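Local coordinates for protein carbonic anhydrase (Porphyridium purpureum, PDB 1DDZ) that probably catalyses the reversible hydration of carbon dioxide to hydrogencarbonate and a proton, as a zinc-dependent beta-class carbonic anhydrase, at residues Lys15-Ile18 against Glu19-Ala22; Ile434-Asn437 against Val438-Met442; Arg160-Ala163 against Lys164-Asp167. All coordinates share one frame; numbering follows the deposited sequence.

Contact 1: residues Lys15-Ile18 against Glu19-Ala22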
# COMPACT_ATOMS: atom_id res chain seq x y z
N LYS A 15 -13.76 -15.25 -20.30
CA LYS A 15 -13.78 -15.98 -21.56
C LYS A 15 -12.80 -15.33 -22.51
O LYS A 15 -11.98 -16.00 -23.14
CB LYS A 15 -15.17 -15.94 -22.18
CG LYS A 15 -16.21 -16.71 -21.38
CD LYS A 15 -17.53 -16.60 -22.08
CE LYS A 15 -18.64 -17.29 -21.30
NZ LYS A 15 -19.95 -16.98 -21.96
N LYS A 16 -12.89 -14.01 -22.61
CA LYS A 16 -12.00 -13.24 -23.46
C LYS A 16 -10.53 -13.57 -23.18
O LYS A 16 -9.75 -13.80 -24.10
CB LYS A 16 -12.23 -11.76 -23.25
CG LYS A 16 -11.30 -10.88 -24.06
CD LYS A 16 -11.50 -11.16 -25.53
CE LYS A 16 -10.54 -10.37 -26.40
NZ LYS A 16 -10.97 -10.35 -27.83
N PHE A 17 -10.14 -13.64 -21.91
CA PHE A 17 -8.74 -13.93 -21.66
C PHE A 17 -8.31 -15.35 -21.96
O PHE A 17 -7.20 -15.54 -22.44
CB PHE A 17 -8.26 -13.39 -20.31
CG PHE A 17 -7.85 -11.94 -20.38
CD1 PHE A 17 -6.52 -11.59 -20.59
CD2 PHE A 17 -8.80 -10.93 -20.36
CE1 PHE A 17 -6.15 -10.26 -20.79
CE2 PHE A 17 -8.43 -9.60 -20.55
CZ PHE A 17 -7.11 -9.27 -20.77
N ILE A 18 -9.21 -16.31 -21.82
CA ILE A 18 -8.91 -17.70 -22.14
C ILE A 18 -8.59 -17.73 -23.64
O ILE A 18 -7.62 -18.34 -24.07
CB ILE A 18 -10.11 -18.60 -21.85
CG1 ILE A 18 -10.22 -18.84 -20.34
CG2 ILE A 18 -9.96 -19.93 -22.57
CD1 ILE A 18 -11.55 -19.44 -19.92
N GLU A 19 -9.35 -16.97 -24.41
CA GLU A 19 -9.16 -16.85 -25.85
C GLU A 19 -7.79 -16.19 -26.17
O GLU A 19 -7.07 -16.64 -27.06
CB GLU A 19 -10.29 -16.00 -26.39
CG GLU A 19 -10.67 -16.21 -27.81
CD GLU A 19 -12.05 -15.62 -28.10
OE1 GLU A 19 -12.15 -14.74 -28.99
OE2 GLU A 19 -13.03 -16.01 -27.42
N LEU A 20 -7.44 -15.13 -25.44
CA LEU A 20 -6.18 -14.44 -25.64
C LEU A 20 -4.99 -15.32 -25.25
O LEU A 20 -3.95 -15.30 -25.86
CB LEU A 20 -6.16 -13.14 -24.83
CG LEU A 20 -7.07 -12.03 -25.33
CD1 LEU A 20 -6.89 -10.80 -24.46
CD2 LEU A 20 -6.74 -11.70 -26.78
N GLU A 21 -5.15 -16.12 -24.22
CA GLU A 21 -4.08 -16.99 -23.80
C GLU A 21 -3.77 -18.03 -24.89
O GLU A 21 -2.60 -18.32 -25.19
CB GLU A 21 -4.43 -17.69 -22.50
CG GLU A 21 -3.29 -18.52 -22.01
CD GLU A 21 -3.65 -19.28 -20.78
OE1 GLU A 21 -3.35 -20.50 -20.75
OE2 GLU A 21 -4.22 -18.68 -19.83
N ALA A 22 -4.82 -18.58 -25.50
CA ALA A 22 -4.67 -19.57 -26.57
C ALA A 22 -3.92 -18.93 -27.75
O ALA A 22 -2.98 -19.50 -28.31
CB ALA A 22 -6.03 -20.05 -27.03
O HOH W 1 -10.10 -13.01 -28.82
O HOH W 2 -6.15 -16.14 -19.90
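F17 O accepts from E21 N, one turn on, and from a water: the E21 N bond, at 2.8 Å, is the shortest of the four i to i+4 links between K15-I18 and E19-A22, whereas the bond from the water to F17 O is weak. The same water donates to E21 OE2 at 3.2 Å. It can reach both because the E21 chain runs out extended, with CG trans to the backbone N (chi1 -176°), and so carries its carboxylate to the neighbourhood of the carbonyl.

A second water serves the charged pair K16 and E19. K16 NZ donates to it at 3.0 Å, and it donates in turn to E19 OE1 at 2.7 Å. The two charged atoms themselves, K16 NZ and E19 OE1, stand 4.7 Å apart, so the link is water-mediated and not a direct salt bridge. K16 bends at chi2 (61°), which brings its CE to 4.0 Å from L20 CG and makes the lysine stem an apolar neighbour.

L20 also meets F17. Its CD1 lies over one ring face, 3.9 Å from the centroid and 17° off the ring normal, the geometry of a CH-pi contact. With an alanine here, the F17 face would probably lose its methyl cover and the K16 stem its apolar support, opening a gap toward L439 of helix 426-447.

The buried F17 and L20 turn this amphipathic helix 12-25 onto the fold: both touch L439 of helix 426-447 and V481 of strand 476-481, and the F17 ring stacks on H443.

Contact 2: residues Ile434-Asn437 against Val438-Met442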
# COMPACT_ATOMS: atom_id res chain seq x y z
N ILE A 434 7.32 -13.86 -19.01
CA ILE A 434 7.24 -12.41 -19.19
C ILE A 434 6.01 -12.08 -20.04
O ILE A 434 5.31 -11.10 -19.78
CB ILE A 434 8.56 -11.90 -19.87
CG1 ILE A 434 9.70 -11.92 -18.86
CG2 ILE A 434 8.40 -10.53 -20.49
CD1 ILE A 434 10.97 -11.40 -19.44
N GLU A 435 5.72 -12.91 -21.03
CA GLU A 435 4.59 -12.71 -21.92
C GLU A 435 3.27 -12.94 -21.19
O GLU A 435 2.30 -12.18 -21.35
CB GLU A 435 4.68 -13.66 -23.12
CG GLU A 435 5.80 -13.35 -24.07
CD GLU A 435 6.04 -14.47 -25.10
OE1 GLU A 435 5.77 -15.63 -24.78
OE2 GLU A 435 6.48 -14.16 -26.22
N ILE A 436 3.20 -14.05 -20.48
CA ILE A 436 2.01 -14.40 -19.73
C ILE A 436 1.79 -13.38 -18.59
O ILE A 436 0.64 -13.09 -18.23
CB ILE A 436 2.15 -15.82 -19.20
CG1 ILE A 436 2.25 -16.79 -20.39
CG2 ILE A 436 0.99 -16.18 -18.31
CD1 ILE A 436 2.52 -18.25 -19.96
N ASN A 437 2.88 -12.83 -18.05
CA ASN A 437 2.77 -11.82 -17.00
C ASN A 437 2.05 -10.58 -17.56
O ASN A 437 1.12 -10.07 -16.94
CB ASN A 437 4.14 -11.45 -16.44
CG ASN A 437 4.06 -10.39 -15.36
OD1 ASN A 437 4.58 -9.30 -15.53
ND2 ASN A 437 3.41 -10.70 -14.25
N VAL A 438 2.40 -10.17 -18.77
CA VAL A 438 1.76 -9.03 -19.44
C VAL A 438 0.26 -9.32 -19.63
O VAL A 438 -0.59 -8.45 -19.39
CB VAL A 438 2.40 -8.75 -20.85
CG1 VAL A 438 1.61 -7.74 -21.62
CG2 VAL A 438 3.80 -8.26 -20.70
N LEU A 439 -0.06 -10.53 -20.08
CA LEU A 439 -1.44 -10.97 -20.32
C LEU A 439 -2.24 -10.93 -18.99
O LEU A 439 -3.34 -10.38 -18.92
CB LEU A 439 -1.39 -12.39 -20.90
CG LEU A 439 -2.55 -12.95 -21.71
CD1 LEU A 439 -3.56 -13.58 -20.81
CD2 LEU A 439 -3.16 -11.88 -22.57
N GLU A 440 -1.64 -11.47 -17.95
CA GLU A 440 -2.24 -11.51 -16.64
C GLU A 440 -2.44 -10.07 -16.13
O GLU A 440 -3.50 -9.73 -15.61
CB GLU A 440 -1.32 -12.29 -15.71
CG GLU A 440 -2.00 -13.13 -14.64
CD GLU A 440 -2.77 -14.33 -15.21
OE1 GLU A 440 -3.96 -14.18 -15.52
OE2 GLU A 440 -2.19 -15.44 -15.31
N GLN A 441 -1.47 -9.18 -16.37
CA GLN A 441 -1.58 -7.79 -15.91
C GLN A 441 -2.65 -7.03 -16.69
O GLN A 441 -3.36 -6.21 -16.12
CB GLN A 441 -0.23 -7.06 -15.96
CG GLN A 441 0.86 -7.76 -15.15
CD GLN A 441 0.38 -8.24 -13.79
OE1 GLN A 441 -0.16 -7.47 -13.02
NE2 GLN A 441 0.58 -9.52 -13.50
N MET A 442 -2.82 -7.35 -17.97
CA MET A 442 -3.87 -6.74 -18.79
C MET A 442 -5.21 -7.15 -18.20
O MET A 442 -6.14 -6.36 -18.12
CB MET A 442 -3.86 -7.32 -20.19
CG MET A 442 -2.83 -6.80 -21.13
SD MET A 442 -2.94 -7.91 -22.57
CE MET A 442 -4.45 -7.43 -23.24
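N437 and Q441 are brought together by different first torsions: CG of N437 is trans to its backbone N (chi1 179°), whereas CG of Q441 stands opposite its carbonyl carbon (chi1 -56°) and the glutamine chain then bends back at chi2. The two side chains cross at a slant one turn apart, their amide planes 33° from each other.

The setting is helix 426-447, a long helix of the second carbonic anhydrase unit, whose alpha/beta fold is built round the sheet that includes strands 462-468 and 476-481. The backbone is regular alpha helix. E440 N donates to I436 O at 2.8 Å, and V438 N reaches I434 O at a longer 3.2 Å. That latter carbonyl is also approached by a branch of the next turn, V438 CG2, at 3.3 Å from I434 O.

Several of the polar ends are anchored beyond this helix turn. Q441 OE1 accepts from C356 N, which fixes the far end of its amide. E435 OE2 is gripped twice, by Y385 OH and G30 N, and E435 OE1 pairs with R432 in a salt bridge, so the negative charge of this buried carboxylate is probably balanced by R432 and these donors. E440 OE1, on a partly exposed residue, makes a long, weak ion pair with R414 of the second subunit.

The I434 side chain is about 4 Å from that of C387, a zinc ligand, and about 7 Å from the zinc ion, touching a ligand and in that sense a second-shell neighbour. The tightest side-chain approach across the turn is Q441 CG, pressed to 2.9 Å from N437 O, the very carbonyl that accepts Q441 N.

Contact 3: residues Arg160-Ala163 against Lys164-Asp167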
# COMPACT_ATOMS: atom_id res chain seq x y z
N ARG A 160 0.27 21.15 4.66
CA ARG A 160 0.03 21.29 6.09
C ARG A 160 1.32 21.55 6.87
O ARG A 160 1.41 22.53 7.61
CB ARG A 160 -0.67 20.02 6.61
CG ARG A 160 -0.98 19.99 8.10
CD ARG A 160 -1.83 18.77 8.46
NE ARG A 160 -1.18 17.94 9.48
CZ ARG A 160 -1.47 17.96 10.78
NH1 ARG A 160 -2.41 18.77 11.25
NH2 ARG A 160 -0.80 17.18 11.63
N MET A 161 2.32 20.70 6.69
CA MET A 161 3.62 20.84 7.36
C MET A 161 4.37 22.11 6.98
O MET A 161 5.21 22.57 7.74
CB MET A 161 4.53 19.66 7.04
CG MET A 161 4.15 18.35 7.67
SD MET A 161 5.30 17.01 7.22
CE MET A 161 4.80 16.65 5.51
N ASN A 162 4.08 22.65 5.80
CA ASN A 162 4.77 23.83 5.32
C ASN A 162 3.89 25.04 5.11
O ASN A 162 4.17 25.85 4.25
CB ASN A 162 5.47 23.48 4.02
CG ASN A 162 6.58 22.51 4.21
OD1 ASN A 162 7.63 22.88 4.69
ND2 ASN A 162 6.36 21.26 3.83
N ALA A 163 2.84 25.17 5.91
CA ALA A 163 1.93 26.29 5.81
C ALA A 163 2.68 27.63 5.85
O ALA A 163 2.41 28.53 5.03
CB ALA A 163 0.91 26.21 6.93
N LYS A 164 3.64 27.75 6.75
CA LYS A 164 4.45 28.97 6.92
C LYS A 164 5.12 29.44 5.64
O LYS A 164 5.19 30.65 5.36
CB LYS A 164 5.49 28.76 8.01
CG LYS A 164 6.24 27.45 7.87
CD LYS A 164 6.83 27.01 9.19
CE LYS A 164 7.61 25.74 9.02
NZ LYS A 164 8.37 25.40 10.25
N TYR A 165 5.60 28.50 4.84
CA TYR A 165 6.24 28.85 3.58
C TYR A 165 5.21 29.14 2.52
O TYR A 165 5.37 30.04 1.72
CB TYR A 165 7.11 27.69 3.14
CG TYR A 165 8.08 27.32 4.22
CD1 TYR A 165 8.23 25.99 4.62
CD2 TYR A 165 8.86 28.30 4.84
CE1 TYR A 165 9.15 25.64 5.61
CE2 TYR A 165 9.76 27.97 5.82
CZ TYR A 165 9.91 26.64 6.20
OH TYR A 165 10.84 26.35 7.17
N LEU A 166 4.10 28.41 2.56
CA LEU A 166 3.07 28.57 1.55
C LEU A 166 2.20 29.83 1.64
O LEU A 166 1.98 30.51 0.64
CB LEU A 166 2.22 27.29 1.44
CG LEU A 166 2.69 26.07 0.62
CD1 LEU A 166 3.66 26.48 -0.45
CD2 LEU A 166 3.29 24.98 1.48
N ASP A 167 1.77 30.17 2.85
CA ASP A 167 0.96 31.38 3.08
C ASP A 167 1.75 32.64 2.71
O ASP A 167 1.19 33.70 2.45
CB ASP A 167 0.54 31.46 4.54
CG ASP A 167 -0.03 30.15 5.08
OD1 ASP A 167 -0.35 29.23 4.28
OD2 ASP A 167 -0.15 30.04 6.32
O HOH W 3 4.16 25.23 8.72
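A163 O receives D167 N in a short, straight bond of 2.8 Å, with an N-H...O angle of 179°. One residue earlier, N162 O is shared: L166 N donates to it at 3.1 Å, and Y165 N adds a weak, more bent bond. A water spans the break between the two helices, donating to M161 O at 3.0 Å and accepting from K164 N, so both backbone groups are satisfied where the regular ladder is interrupted.

The D167 side chain folds back over the same carbonyl that binds its amide. D167 OD1 comes within 2.9 Å of A163 O; as both are acceptors this is a crowded, probably unfavourable approach and no bond.

N162 meets Y165 at the ring edge. Its CG stands opposite the carbonyl carbon, beside the backbone N, which brings the amide there, OD1 being 3.2 Å from Y165 CD1, with amide and ring planes 32° apart. The other end of that amide is held by the preceding helix, since ND2 bonds to V158 O. Farther out, L166 CD2 packs on N162 CB at 3.7 Å, and both side chains continue onto L182 of helix 172-193, while Y165 touches T275 and V279 of helix 266-279. On the subunit boundary, R160 NH2 forms a salt bridge with E186 of the second subunit.

The arrangement is a break between consecutive helices: N162 leaves helical angles (phi -118°) after helix 147-161 and occupies the N-cap position of the short helix 163-166, although its side chain makes no capping bond.

How the contacts relate
Contacts 1 and 2 belong to one packing region: helix 12-25 lies against helix 426-447, with F17 CE1 3.4 Å from L439 O and L20 CB 4.0 Å from L439 CD2. Contact 2 is the buried member, close to a zinc site, and E435 and Q441 reach partners in other parts of the fold. Contact 1 is amphipathic, with K16 and E19 joined through water, and a second water between E21 and a backbone carbonyl. Contact 3, in the other carbonic anhydrase range, lies across the chain's centre, its nearest atoms about 31 Å from contact 2. There the helix is broken, and the second subunit meets it more firmly, through the R160 salt bridge, than contact 2, where the pair is long and weak.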